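Local atomic coordinates of copper-containing nitrite reductase (Hyphomicrobium denitrificans 1NES1, PDB entry 6TFO), a protein that probably reduces nitrite to nitric oxide at bound copper, using electrons supplied by a cytochrome c, and works as a homotrimer. Residues 370-375 and 404-409; 302-307 and 325-330; 205-210 and 248-253; 286-291 and 351-356. One frame throughout, in Å; residues are numbered along the deposited sequence.

Interaction 1: 370-375 and 404-409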
loop_
_atom_site.group_PDB
_atom_site.type_symbol
_atom_site.label_atom_id
_atom_site.label_comp_id
_atom_site.label_asym_id
_atom_site.label_seq_id
_atom_site.Cartn_x
_atom_site.Cartn_y
_atom_site.Cartn_z
ATOM N N ILE C 370 38.206 15.516 -20.773
ATOM C CA ILE C 370 38.411 16.687 -19.879
ATOM C C ILE C 370 39.891 17.064 -19.974
ATOM O O ILE C 370 40.737 16.142 -19.831
ATOM C CB ILE C 370 37.934 16.384 -18.440
ATOM C CG1 ILE C 370 36.494 15.853 -18.415
ATOM C CG2 ILE C 370 38.072 17.617 -17.569
ATOM C CD1 ILE C 370 35.949 15.590 -17.026
ATOM N N GLY C 371 40.182 18.331 -20.296
ATOM C CA GLY C 371 41.563 18.871 -20.378
ATOM C C GLY C 371 42.155 18.843 -21.780
ATOM O O GLY C 371 43.282 19.345 -21.955
ATOM N N GLU C 372 41.423 18.306 -22.757
ATOM C CA GLU C 372 41.838 18.265 -24.185
ATOM C C GLU C 372 40.703 18.771 -25.085
ATOM O O GLU C 372 39.542 18.915 -24.612
ATOM C CB GLU C 372 42.265 16.856 -24.602
ATOM C CG GLU C 372 43.770 16.621 -24.509
ATOM C CD GLU C 372 44.627 17.440 -25.458
ATOM O OE1 GLU C 372 45.853 17.548 -25.195
ATOM O OE2 GLU C 372 44.071 17.954 -26.464
ATOM N N ILE C 373 41.079 19.099 -26.327
ATOM C CA ILE C 373 40.188 19.525 -27.438
ATOM C C ILE C 373 40.494 18.600 -28.602
ATOM O O ILE C 373 41.665 18.238 -28.767
ATOM C CB ILE C 373 40.402 20.999 -27.800
ATOM C CG1 ILE C 373 40.483 21.856 -26.529
ATOM C CG2 ILE C 373 39.316 21.466 -28.767
ATOM C CD1 ILE C 373 40.674 23.342 -26.743
ATOM N N PHE C 374 39.471 18.183 -29.328
ATOM C CA PHE C 374 39.655 17.269 -30.472
ATOM C C PHE C 374 40.197 18.083 -31.649
ATOM O O PHE C 374 39.497 19.008 -32.090
ATOM C CB PHE C 374 38.343 16.533 -30.768
ATOM C CG PHE C 374 37.838 15.693 -29.625
ATOM C CD1 PHE C 374 38.712 14.924 -28.883
ATOM C CD2 PHE C 374 36.496 15.669 -29.303
ATOM C CE1 PHE C 374 38.256 14.147 -27.832
ATOM C CE2 PHE C 374 36.040 14.896 -28.252
ATOM C CZ PHE C 374 36.922 14.152 -27.504
ATOM N N ASP C 375 41.431 17.801 -32.088
ATOM C CA ASP C 375 42.018 18.466 -33.276
ATOM C C ASP C 375 41.132 18.097 -34.464
ATOM O O ASP C 375 40.701 19.016 -35.145
ATOM C CB ASP C 375 43.482 18.085 -33.474
ATOM C CG ASP C 375 44.414 18.734 -32.464
ATOM O OD1 ASP C 375 44.069 19.792 -31.952
ATOM O OD2 ASP C 375 45.476 18.163 -32.181
ATOM N N VAL C 404 38.380 10.467 -33.114
ATOM C CA VAL C 404 38.918 11.770 -32.655
ATOM C C VAL C 404 40.434 11.608 -32.568
ATOM O O VAL C 404 40.888 10.497 -32.245
ATOM C CB VAL C 404 38.312 12.215 -31.312
ATOM C CG1 VAL C 404 36.806 12.402 -31.410
ATOM C CG2 VAL C 404 38.673 11.262 -30.186
ATOM N N ASP C 405 41.177 12.668 -32.873
ATOM C CA ASP C 405 42.626 12.736 -32.570
ATOM C C ASP C 405 42.932 14.100 -31.954
ATOM O O ASP C 405 42.143 15.043 -32.127
ATOM C CB ASP C 405 43.475 12.381 -33.795
ATOM C CG ASP C 405 43.231 13.224 -35.038
ATOM O OD1 ASP C 405 43.504 14.465 -34.981
ATOM O OD2 ASP C 405 42.787 12.628 -36.058
ATOM N N PHE C 406 44.027 14.164 -31.221
ATOM C CA PHE C 406 44.549 15.400 -30.604
ATOM C C PHE C 406 46.028 15.163 -30.304
ATOM O O PHE C 406 46.464 13.983 -30.246
ATOM C CB PHE C 406 43.719 15.754 -29.372
ATOM C CG PHE C 406 43.551 14.606 -28.410
ATOM C CD1 PHE C 406 42.518 13.697 -28.569
ATOM C CD2 PHE C 406 44.445 14.423 -27.367
ATOM C CE1 PHE C 406 42.377 12.633 -27.699
ATOM C CE2 PHE C 406 44.315 13.346 -26.508
ATOM C CZ PHE C 406 43.277 12.457 -26.674
ATOM N N LYS C 407 46.787 16.249 -30.173
ATOM C CA LYS C 407 48.210 16.198 -29.759
ATOM C C LYS C 407 48.244 16.443 -28.264
ATOM O O LYS C 407 47.598 17.405 -27.796
ATOM C CB LYS C 407 49.112 17.215 -30.473
ATOM C CG LYS C 407 50.592 16.845 -30.458
ATOM C CD LYS C 407 51.545 17.965 -30.744
ATOM C CE LYS C 407 52.943 17.460 -31.031
ATOM N NZ LYS C 407 53.730 18.434 -31.824
ATOM N N LEU C 408 48.964 15.575 -27.565
ATOM C CA LEU C 408 49.266 15.759 -26.136
ATOM C C LEU C 408 50.364 16.808 -26.052
ATOM O O LEU C 408 51.543 16.447 -26.132
ATOM C CB LEU C 408 49.669 14.409 -25.548
ATOM C CG LEU C 408 48.529 13.396 -25.493
ATOM C CD1 LEU C 408 49.039 12.046 -25.015
ATOM C CD2 LEU C 408 47.408 13.921 -24.604
ATOM N N ASP C 409 49.960 18.065 -25.949
ATOM C CA ASP C 409 50.889 19.215 -25.850
ATOM C C ASP C 409 51.618 19.100 -24.508
ATOM O O ASP C 409 52.788 19.489 -24.444
ATOM C CB ASP C 409 50.168 20.563 -25.988
ATOM C CG ASP C 409 49.034 20.558 -27.001
ATOM O OD1 ASP C 409 47.905 20.145 -26.636
ATOM O OD2 ASP C 409 49.292 20.936 -28.150
HETATM O O HOH W 1 45.758 19.439 -27.522
HETATM O O HOH W 2 46.150 16.595 -34.262
#
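Phe374 lays one face of its ring against Val404, whose CG1 stands 3.8 Å from the centroid of the Phe374 ring and only 9° off its normal, a CH-pi contact. The other methyl, CG2 of Val404, reaches the CE1 side of the same ring. At the rim near CD1 the neighbour is Phe406, which meets the Phe374 ring near its plane. With CG of Phe406 held between its own backbone N and carbonyl carbon (chi1 51°), this second ring tucks in beside the loop 371-373, where CD of Glu372 comes within 3.6 Å of its CD2; the carboxylate and ring planes are 27° apart. The Glu372 chain bends at chi2, which brings its OE2 back to accept from the N-H of Ile373 at 3.2 Å and ties the carboxylate to the backbone of the following residue. OE1 of Glu372 and OD1 of Asp409 approach to 3.6 Å, a meeting of like charges. At the other end, OD2 of Asp375 takes the N-H of Lys407 at 3.1 Å from above the carboxylate plane, while the N-H of Asp375 makes a weak bond to O of Asp405. The carboxylate of Asp405 is held by ND1 of His376. Leu432 packs on Phe406 from strand 430-434, and Ile373 packs on His227, a copper ligand, of a second subunit. Beside this interface copper site the chain crosses from strand 365-370 of one sheet to strand 374-377 of the other, a corner characteristic of the two-sheet Greek-key beta sandwich of the cupredoxin fold.

Interaction 2: 302-307 and 325-330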
loop_
_atom_site.group_PDB
_atom_site.type_symbol
_atom_site.label_atom_id
_atom_site.label_comp_id
_atom_site.label_asym_id
_atom_site.label_seq_id
_atom_site.Cartn_x
_atom_site.Cartn_y
_atom_site.Cartn_z
ATOM N N ILE C 302 24.098 -1.265 -18.949
ATOM C CA ILE C 302 23.616 -2.534 -18.346
ATOM C C ILE C 302 22.419 -2.186 -17.447
ATOM O O ILE C 302 22.463 -1.159 -16.733
ATOM C CB ILE C 302 24.784 -3.275 -17.646
ATOM C CG1 ILE C 302 25.747 -3.859 -18.683
ATOM C CG2 ILE C 302 24.271 -4.340 -16.689
ATOM C CD1 ILE C 302 26.944 -4.562 -18.100
ATOM N N TYR C 303 21.374 -3.003 -17.549
ATOM C CA TYR C 303 20.031 -2.795 -16.951
ATOM C C TYR C 303 19.824 -3.868 -15.876
ATOM O O TYR C 303 19.390 -4.984 -16.192
ATOM C CB TYR C 303 18.963 -2.863 -18.048
ATOM C CG TYR C 303 19.091 -1.818 -19.117
ATOM C CD1 TYR C 303 20.025 -1.946 -20.137
ATOM C CD2 TYR C 303 18.294 -0.685 -19.106
ATOM C CE1 TYR C 303 20.152 -0.980 -21.131
ATOM C CE2 TYR C 303 18.404 0.288 -20.091
ATOM C CZ TYR C 303 19.338 0.146 -21.106
ATOM O OH TYR C 303 19.468 1.104 -22.072
ATOM N N THR C 304 20.168 -3.554 -14.631
ATOM C CA THR C 304 20.125 -4.516 -13.506
ATOM C C THR C 304 18.889 -4.278 -12.643
ATOM O O THR C 304 18.461 -3.103 -12.508
ATOM C CB THR C 304 21.400 -4.441 -12.662
ATOM O OG1 THR C 304 21.566 -3.099 -12.199
ATOM C CG2 THR C 304 22.623 -4.882 -13.436
ATOM N N VAL C 305 18.380 -5.371 -12.061
ATOM C CA VAL C 305 17.280 -5.390 -11.055
ATOM C C VAL C 305 17.649 -4.420 -9.927
ATOM O O VAL C 305 16.818 -3.557 -9.619
ATOM C CB VAL C 305 17.022 -6.814 -10.529
ATOM C CG1 VAL C 305 16.075 -6.822 -9.333
ATOM C CG2 VAL C 305 16.501 -7.745 -11.621
ATOM N N LYS C 306 18.855 -4.550 -9.364
ATOM C CA LYS C 306 19.323 -3.762 -8.190
ATOM C C LYS C 306 20.086 -2.530 -8.656
ATOM O O LYS C 306 20.753 -2.551 -9.690
ATOM C CB LYS C 306 20.250 -4.568 -7.268
ATOM C CG LYS C 306 19.685 -5.853 -6.674
ATOM C CD LYS C 306 18.490 -5.637 -5.777
ATOM C CE LYS C 306 17.987 -6.922 -5.156
ATOM N NZ LYS C 306 17.204 -6.643 -3.934
ATOM N N PRO C 307 20.052 -1.435 -7.862
ATOM C CA PRO C 307 20.715 -0.190 -8.238
ATOM C C PRO C 307 22.225 -0.356 -8.421
ATOM O O PRO C 307 22.803 -1.304 -7.881
ATOM C CB PRO C 307 20.460 0.748 -7.053
ATOM C CG PRO C 307 19.277 0.145 -6.328
ATOM C CD PRO C 307 19.388 -1.342 -6.553
ATOM N N LYS C 325 16.025 2.519 -18.865
ATOM C CA LYS C 325 16.357 2.995 -17.496
ATOM C C LYS C 325 17.506 2.149 -16.969
ATOM O O LYS C 325 17.321 1.318 -16.095
ATOM C CB LYS C 325 15.158 2.888 -16.542
ATOM C CG LYS C 325 13.802 3.375 -17.039
ATOM C CD LYS C 325 13.132 4.506 -16.239
ATOM C CE LYS C 325 13.360 5.872 -16.861
ATOM N NZ LYS C 325 12.977 5.908 -18.299
ATOM N N PRO C 326 18.731 2.312 -17.494
ATOM C CA PRO C 326 19.844 1.476 -17.077
ATOM C C PRO C 326 20.398 1.900 -15.713
ATOM O O PRO C 326 20.098 2.992 -15.244
ATOM C CB PRO C 326 20.885 1.753 -18.161
ATOM C CG PRO C 326 20.630 3.196 -18.518
ATOM C CD PRO C 326 19.123 3.317 -18.493
ATOM N N GLU C 327 21.196 1.022 -15.116
ATOM C CA GLU C 327 21.849 1.261 -13.806
ATOM C C GLU C 327 23.332 1.517 -14.034
ATOM O O GLU C 327 23.910 2.293 -13.274
ATOM C CB GLU C 327 21.654 0.059 -12.883
ATOM C CG GLU C 327 20.221 -0.118 -12.383
ATOM C CD GLU C 327 19.680 1.065 -11.607
ATOM O OE1 GLU C 327 20.494 1.820 -10.983
ATOM O OE2 GLU C 327 18.450 1.234 -11.664
ATOM N N TYR C 328 23.909 0.857 -15.039
ATOM C CA TYR C 328 25.352 0.952 -15.370
ATOM C C TYR C 328 25.531 1.584 -16.757
ATOM O O TYR C 328 24.875 1.147 -17.724
ATOM C CB TYR C 328 26.008 -0.424 -15.273
ATOM C CG TYR C 328 26.027 -1.001 -13.879
ATOM C CD1 TYR C 328 24.908 -1.622 -13.341
ATOM C CD2 TYR C 328 27.176 -0.942 -13.107
ATOM C CE1 TYR C 328 24.928 -2.162 -12.068
ATOM C CE2 TYR C 328 27.216 -1.475 -11.828
ATOM C CZ TYR C 328 26.085 -2.077 -11.306
ATOM O OH TYR C 328 26.118 -2.620 -10.056
ATOM N N PHE C 329 26.367 2.629 -16.811
ATOM C CA PHE C 329 26.938 3.237 -18.038
ATOM C C PHE C 329 28.437 2.928 -18.034
ATOM O O PHE C 329 29.122 3.413 -17.092
ATOM C CB PHE C 329 26.693 4.745 -18.033
ATOM C CG PHE C 329 25.320 5.158 -18.479
ATOM C CD1 PHE C 329 25.019 5.268 -19.824
ATOM C CD2 PHE C 329 24.324 5.416 -17.557
ATOM C CE1 PHE C 329 23.750 5.655 -20.235
ATOM C CE2 PHE C 329 23.057 5.792 -17.973
ATOM C CZ PHE C 329 22.778 5.916 -19.309
ATOM N N LEU C 330 28.925 2.160 -19.010
ATOM C CA LEU C 330 30.298 1.586 -18.957
ATOM C C LEU C 330 31.122 1.872 -20.223
ATOM O O LEU C 330 30.580 1.770 -21.361
ATOM C CB LEU C 330 30.183 0.075 -18.738
ATOM C CG LEU C 330 29.319 -0.352 -17.555
ATOM C CD1 LEU C 330 29.018 -1.835 -17.654
ATOM C CD2 LEU C 330 29.984 0.003 -16.234
#
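Glu327 lies in a classic beta bulge where strand 293-302 ends beside strand 328-331, the outermost strand of its sheet within this chain: together with Tyr328 it faces Ile302, and both backbone N-H groups, each 3.0 Å away and in the carbonyl plane, are accepted by the single O of Ile302. The return bond, from N of Ile302 to O of Tyr328, makes Ile302 and Tyr328 an antiparallel hydrogen-bonded pair. CB of Glu327 lies 3.2 Å from OG1 of Thr304, and CG stays beside that hydroxyl and O of Thr304. A bend at chi2 (-59°) then turns the carboxylate to Pro307, with CD near CA of Pro307 and OE1 closer still at 3.4 Å from it. At the tip OE1 accepts from the backbone N of Phe308 and OE2 forms a salt bridge with Lys320. The Thr304 hydroxyl donates to O of Lys306, nearly along the C=O axis, and also sits at the edge of the Tyr328 ring. Beyond the bulge, Ile302 and Leu330 press their CD1 methyls together, and Leu180 packs against both. Tyr303 and Pro326 lie side by side, CB of Pro326 standing over the Tyr303 ring face, 3.6 Å from its centroid.

Interaction 3: 205-210 and 248-253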
loop_
_atom_site.group_PDB
_atom_site.type_symbol
_atom_site.label_atom_id
_atom_site.label_comp_id
_atom_site.label_asym_id
_atom_site.label_seq_id
_atom_site.Cartn_x
_atom_site.Cartn_y
_atom_site.Cartn_z
ATOM N N GLY C 205 37.844 -2.737 -50.297
ATOM C CA GLY C 205 38.086 -3.699 -51.390
ATOM C C GLY C 205 38.364 -5.104 -50.888
ATOM O O GLY C 205 38.112 -6.043 -51.662
ATOM N N ASP C 206 38.840 -5.267 -49.649
ATOM C CA ASP C 206 39.091 -6.602 -49.044
ATOM C C ASP C 206 37.826 -7.469 -49.124
ATOM O O ASP C 206 36.706 -6.919 -49.088
ATOM C CB ASP C 206 39.567 -6.501 -47.597
ATOM C CG ASP C 206 41.030 -6.136 -47.461
ATOM O OD1 ASP C 206 41.708 -6.158 -48.478
ATOM O OD2 ASP C 206 41.471 -5.838 -46.330
ATOM N N THR C 207 38.020 -8.781 -49.268
ATOM C CA THR C 207 36.968 -9.820 -49.127
ATOM C C THR C 207 37.139 -10.460 -47.740
ATOM O O THR C 207 38.230 -11.003 -47.463
ATOM C CB THR C 207 37.024 -10.792 -50.317
ATOM O OG1 THR C 207 36.449 -10.097 -51.424
ATOM C CG2 THR C 207 36.256 -12.079 -50.104
ATOM N N VAL C 208 36.122 -10.341 -46.883
ATOM C CA VAL C 208 36.146 -10.833 -45.470
ATOM C C VAL C 208 35.474 -12.206 -45.447
ATOM O O VAL C 208 34.293 -12.308 -45.899
ATOM C CB VAL C 208 35.481 -9.839 -44.496
ATOM C CG1 VAL C 208 35.315 -10.430 -43.108
ATOM C CG2 VAL C 208 36.247 -8.517 -44.423
ATOM N N GLU C 209 36.246 -13.219 -45.039
ATOM C CA GLU C 209 35.799 -14.611 -44.789
ATOM C C GLU C 209 35.596 -14.739 -43.282
ATOM O O GLU C 209 36.594 -14.962 -42.551
ATOM C CB GLU C 209 36.825 -15.624 -45.295
ATOM C CG GLU C 209 36.475 -17.072 -45.001
ATOM C CD GLU C 209 37.604 -18.033 -45.333
ATOM O OE1 GLU C 209 37.900 -18.923 -44.520
ATOM O OE2 GLU C 209 38.210 -17.865 -46.400
ATOM N N LEU C 210 34.357 -14.533 -42.837
ATOM C CA LEU C 210 34.016 -14.501 -41.395
ATOM C C LEU C 210 33.557 -15.878 -40.941
ATOM O O LEU C 210 32.560 -16.380 -41.502
ATOM C CB LEU C 210 32.911 -13.495 -41.107
ATOM C CG LEU C 210 32.646 -13.388 -39.611
ATOM C CD1 LEU C 210 33.467 -12.262 -38.997
ATOM C CD2 LEU C 210 31.168 -13.222 -39.356
ATOM N N VAL C 248 29.817 -19.587 -41.450
ATOM C CA VAL C 248 30.861 -18.902 -42.252
ATOM C C VAL C 248 30.115 -18.018 -43.242
ATOM O O VAL C 248 29.212 -18.551 -43.913
ATOM C CB VAL C 248 31.774 -19.913 -42.965
ATOM C CG1 VAL C 248 32.907 -19.203 -43.681
ATOM C CG2 VAL C 248 32.319 -20.961 -42.009
ATOM N N VAL C 249 30.427 -16.721 -43.287
ATOM C CA VAL C 249 29.893 -15.795 -44.330
ATOM C C VAL C 249 31.096 -15.108 -44.995
ATOM O O VAL C 249 32.090 -14.851 -44.295
ATOM C CB VAL C 249 28.881 -14.803 -43.717
ATOM C CG1 VAL C 249 29.531 -13.873 -42.698
ATOM C CG2 VAL C 249 28.153 -14.011 -44.791
ATOM N N THR C 250 31.035 -14.829 -46.296
ATOM C CA THR C 250 32.007 -13.943 -46.988
ATOM C C THR C 250 31.275 -12.663 -47.384
ATOM O O THR C 250 30.101 -12.759 -47.811
ATOM C CB THR C 250 32.685 -14.647 -48.164
ATOM O OG1 THR C 250 32.017 -15.882 -48.409
ATOM C CG2 THR C 250 34.132 -14.953 -47.870
ATOM N N PHE C 251 31.921 -11.514 -47.215
ATOM C CA PHE C 251 31.362 -10.208 -47.662
ATOM C C PHE C 251 32.513 -9.276 -48.065
ATOM O O PHE C 251 33.631 -9.402 -47.510
ATOM C CB PHE C 251 30.439 -9.636 -46.575
ATOM C CG PHE C 251 31.151 -9.105 -45.354
ATOM C CD1 PHE C 251 31.561 -9.955 -44.339
ATOM C CD2 PHE C 251 31.438 -7.756 -45.232
ATOM C CE1 PHE C 251 32.221 -9.468 -43.219
ATOM C CE2 PHE C 251 32.110 -7.271 -44.122
ATOM C CZ PHE C 251 32.487 -8.125 -43.105
ATOM N N LYS C 252 32.256 -8.389 -49.028
ATOM C CA LYS C 252 33.244 -7.396 -49.529
ATOM C C LYS C 252 33.085 -6.119 -48.704
ATOM O O LYS C 252 31.952 -5.668 -48.551
ATOM C CB LYS C 252 33.083 -7.144 -51.037
ATOM C CG LYS C 252 34.209 -7.683 -51.917
ATOM C CD LYS C 252 33.740 -8.441 -53.158
ATOM C CE LYS C 252 33.064 -7.575 -54.204
ATOM N NZ LYS C 252 33.985 -7.207 -55.312
ATOM N N ALA C 253 34.191 -5.612 -48.166
ATOM C CA ALA C 253 34.277 -4.297 -47.500
ATOM C C ALA C 253 34.243 -3.201 -48.578
ATOM O O ALA C 253 35.311 -2.773 -49.018
ATOM C CB ALA C 253 35.522 -4.236 -46.641
#
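Val208 and Phe251 form a hydrogen-bonded pair in an antiparallel strand pairing of a cupredoxin beta sandwich, 207-210 against 248-252, strand 246-252 being outermost in its sheet within this chain. Their side chains run side by side, and CB of Val208 stands over one face of the Phe251 ring, offset toward the rim and 3.9 Å from its centroid. CG1 of Val208, anti to the backbone N (chi1 171°), lies above the rim of the same face, 3.2 Å from CE1 of Phe251. Leu210 and Val249, the next hydrogen-bonded pair, share this side of the sheet, with CB and CD2 of Leu210 both touching CG1 of Val249. On the other side Thr207 is set against Lys252 and Glu209 against Thr250; OG1 of Thr207 touches CG of Lys252, and CG2 of Thr250 packs against CA and CB of Glu209. Paired N-H...O bonds knit the backbones, and two more, from Gly205 N to Ala253 O and from Ala253 N to Asp206 O, carry the pairing past the strands.

Farther out, Ile169 and Val202 cover Val208, while the ring of Phe226 meets that of Phe251. Arg162 forms a salt bridge with Asp206. A strand of the third subunit pairs antiparallel with Thr250 and Phe251, continuing the sheet across the interface, where OG1 of Thr250 is hydrogen-bonded to O of Gly446 of that subunit.

Interaction 4: 286-291 and 351-356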
loop_
_atom_site.group_PDB
_atom_site.type_symbol
_atom_site.label_atom_id
_atom_site.label_comp_id
_atom_site.label_asym_id
_atom_site.label_seq_id
_atom_site.Cartn_x
_atom_site.Cartn_y
_atom_site.Cartn_z
ATOM N N GLY C 286 44.426 5.046 -48.874
ATOM C CA GLY C 286 45.605 5.706 -48.268
ATOM C C GLY C 286 46.018 5.158 -46.907
ATOM O O GLY C 286 47.159 5.390 -46.507
ATOM N N GLY C 287 45.134 4.466 -46.187
ATOM C CA GLY C 287 45.219 4.317 -44.721
ATOM C C GLY C 287 44.643 5.555 -44.055
ATOM O O GLY C 287 44.235 6.466 -44.780
ATOM N N LEU C 288 44.592 5.599 -42.732
ATOM C CA LEU C 288 44.187 6.816 -41.989
ATOM C C LEU C 288 45.435 7.660 -41.791
ATOM O O LEU C 288 46.530 7.118 -41.780
ATOM C CB LEU C 288 43.586 6.431 -40.633
ATOM C CG LEU C 288 42.225 5.742 -40.674
ATOM C CD1 LEU C 288 41.835 5.330 -39.271
ATOM C CD2 LEU C 288 41.152 6.643 -41.267
ATOM N N PRO C 289 45.304 8.991 -41.599
ATOM C CA PRO C 289 46.455 9.825 -41.269
ATOM C C PRO C 289 47.340 9.162 -40.212
ATOM O O PRO C 289 46.824 8.580 -39.283
ATOM C CB PRO C 289 45.794 11.108 -40.756
ATOM C CG PRO C 289 44.500 11.199 -41.559
ATOM C CD PRO C 289 44.054 9.764 -41.739
ATOM N N GLN C 290 48.656 9.229 -40.401
ATOM C CA GLN C 290 49.613 8.610 -39.452
ATOM C C GLN C 290 49.447 9.352 -38.132
ATOM O O GLN C 290 49.329 10.555 -38.135
ATOM C CB GLN C 290 51.056 8.657 -39.942
ATOM C CG GLN C 290 52.028 8.094 -38.913
ATOM C CD GLN C 290 53.481 8.282 -39.280
ATOM O OE1 GLN C 290 54.337 8.538 -38.428
ATOM N NE2 GLN C 290 53.772 8.152 -40.563
ATOM N N VAL C 291 49.472 8.618 -37.036
ATOM C CA VAL C 291 49.351 9.168 -35.665
ATOM C C VAL C 291 50.252 8.317 -34.760
ATOM O O VAL C 291 50.563 7.177 -35.135
ATOM C CB VAL C 291 47.852 9.136 -35.315
ATOM C CG1 VAL C 291 47.412 7.788 -34.763
ATOM C CG2 VAL C 291 47.471 10.251 -34.362
ATOM N N THR C 351 50.616 12.544 -30.937
ATOM C CA THR C 351 49.246 12.600 -31.492
ATOM C C THR C 351 48.570 11.266 -31.171
ATOM O O THR C 351 49.169 10.212 -31.455
ATOM C CB THR C 351 49.240 12.890 -32.994
ATOM O OG1 THR C 351 50.069 11.867 -33.544
ATOM C CG2 THR C 351 49.727 14.283 -33.333
ATOM N N VAL C 352 47.383 11.334 -30.574
ATOM C CA VAL C 352 46.592 10.175 -30.092
ATOM C C VAL C 352 45.317 10.103 -30.933
ATOM O O VAL C 352 44.690 11.175 -31.163
ATOM C CB VAL C 352 46.273 10.340 -28.598
ATOM C CG1 VAL C 352 45.273 9.293 -28.129
ATOM C CG2 VAL C 352 47.543 10.309 -27.768
ATOM N N ARG C 353 44.970 8.908 -31.404
ATOM C CA ARG C 353 43.655 8.652 -32.043
ATOM C C ARG C 353 42.843 7.716 -31.135
ATOM O O ARG C 353 43.366 6.648 -30.758
ATOM C CB ARG C 353 43.788 8.054 -33.448
ATOM C CG ARG C 353 42.470 7.491 -33.961
ATOM C CD ARG C 353 42.414 7.304 -35.451
ATOM N NE ARG C 353 43.618 6.662 -35.918
ATOM C CZ ARG C 353 44.428 7.140 -36.850
ATOM N NH1 ARG C 353 45.503 6.454 -37.180
ATOM N NH2 ARG C 353 44.158 8.272 -37.473
ATOM N N ILE C 354 41.594 8.082 -30.842
ATOM C CA ILE C 354 40.603 7.187 -30.171
ATOM C C ILE C 354 39.534 6.789 -31.196
ATOM O O ILE C 354 38.832 7.687 -31.707
ATOM C CB ILE C 354 39.987 7.864 -28.935
ATOM C CG1 ILE C 354 41.061 8.362 -27.960
ATOM C CG2 ILE C 354 38.995 6.920 -28.277
ATOM C CD1 ILE C 354 40.538 9.181 -26.813
ATOM N N PHE C 355 39.457 5.494 -31.516
ATOM C CA PHE C 355 38.268 4.864 -32.136
ATOM C C PHE C 355 37.214 4.675 -31.038
ATOM O O PHE C 355 37.414 3.828 -30.141
ATOM C CB PHE C 355 38.618 3.522 -32.770
ATOM C CG PHE C 355 39.661 3.602 -33.845
ATOM C CD1 PHE C 355 39.333 4.063 -35.101
ATOM C CD2 PHE C 355 40.958 3.214 -33.594
ATOM C CE1 PHE C 355 40.300 4.143 -36.095
ATOM C CE2 PHE C 355 41.919 3.288 -34.590
ATOM C CZ PHE C 355 41.590 3.750 -35.839
ATOM N N PHE C 356 36.147 5.474 -31.091
ATOM C CA PHE C 356 35.075 5.525 -30.065
ATOM C C PHE C 356 33.743 5.153 -30.710
ATOM O O PHE C 356 33.299 5.857 -31.626
ATOM C CB PHE C 356 34.954 6.906 -29.421
ATOM C CG PHE C 356 33.849 6.979 -28.399
ATOM C CD1 PHE C 356 33.983 6.369 -27.168
ATOM C CD2 PHE C 356 32.657 7.625 -28.686
ATOM C CE1 PHE C 356 32.954 6.427 -26.237
ATOM C CE2 PHE C 356 31.630 7.678 -27.758
ATOM C CZ PHE C 356 31.776 7.072 -26.536
#
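The carbonyl O of Pro289 is gripped end-on by both terminal nitrogens of Arg353, NH2 at 3.2 Å from it and NH1 at 3.3 Å. It lies only 5° out of the guanidinium plane, and NH1 approaches almost in line with the C=O bond, whereas NH2 comes in at a C=O...N angle of 146° within the carbonyl plane. One oxygen therefore takes two donors, and the in-plane fork, with the packing on both faces, helps to hold the guanidinium in one orientation. CG1 of Val291 rests on one face, offset toward the rim and 3.4 Å from NH1 of Arg353; Leu288 covers the opposite face, its CD1 above the centre and its CB 3.7 Å from NH2 of Arg353. Arg353 arrives there by leaving its strand with CG anti to the backbone N (chi1 166°) and bending at chi3. NH1 has a second partner, forming a salt bridge with Glu294, and that carboxylate probably helps to balance the buried charge.

The same CD1 of Leu288 also meets the edge of the Phe355 ring, 3.7 Å from CE1 of Phe355. At the other end CG2 of Val291 touches OG1 of Thr351 at 3.2 Å. Segment 286-291 belongs to the linker between two successive cupredoxin-like domains, running from strand 277-283 to strand 293-302, and Arg353 holds it against the sheet of the following domain. In that sheet strand 351-360 lies between 293-302 and 400-407, whose Ile403 packs on Arg353 and Phe355.

Along the chain interaction 3 closes first; interaction 2 is then nested inside the loop closed by interaction 4, and interaction 1 comes last. Interactions 1, 2 and 4 all reach one six-stranded sheet. Interactions 1 and 4, centres about 12 Å apart, touch through neighbouring strands 400-407 and 351-360, whereas interaction 2 lies at the outermost strand 328-331, about 30 Å from interaction 1 between centres. The connection 286-291 leads from the cupredoxin-like domain that holds interaction 3, centred about 24 Å from interaction 4, to the one that holds interactions 1 and 2. Interactions 1 and 3, and at one residue interaction 2, also meet other subunits, whereas interaction 4 lies within its own chain.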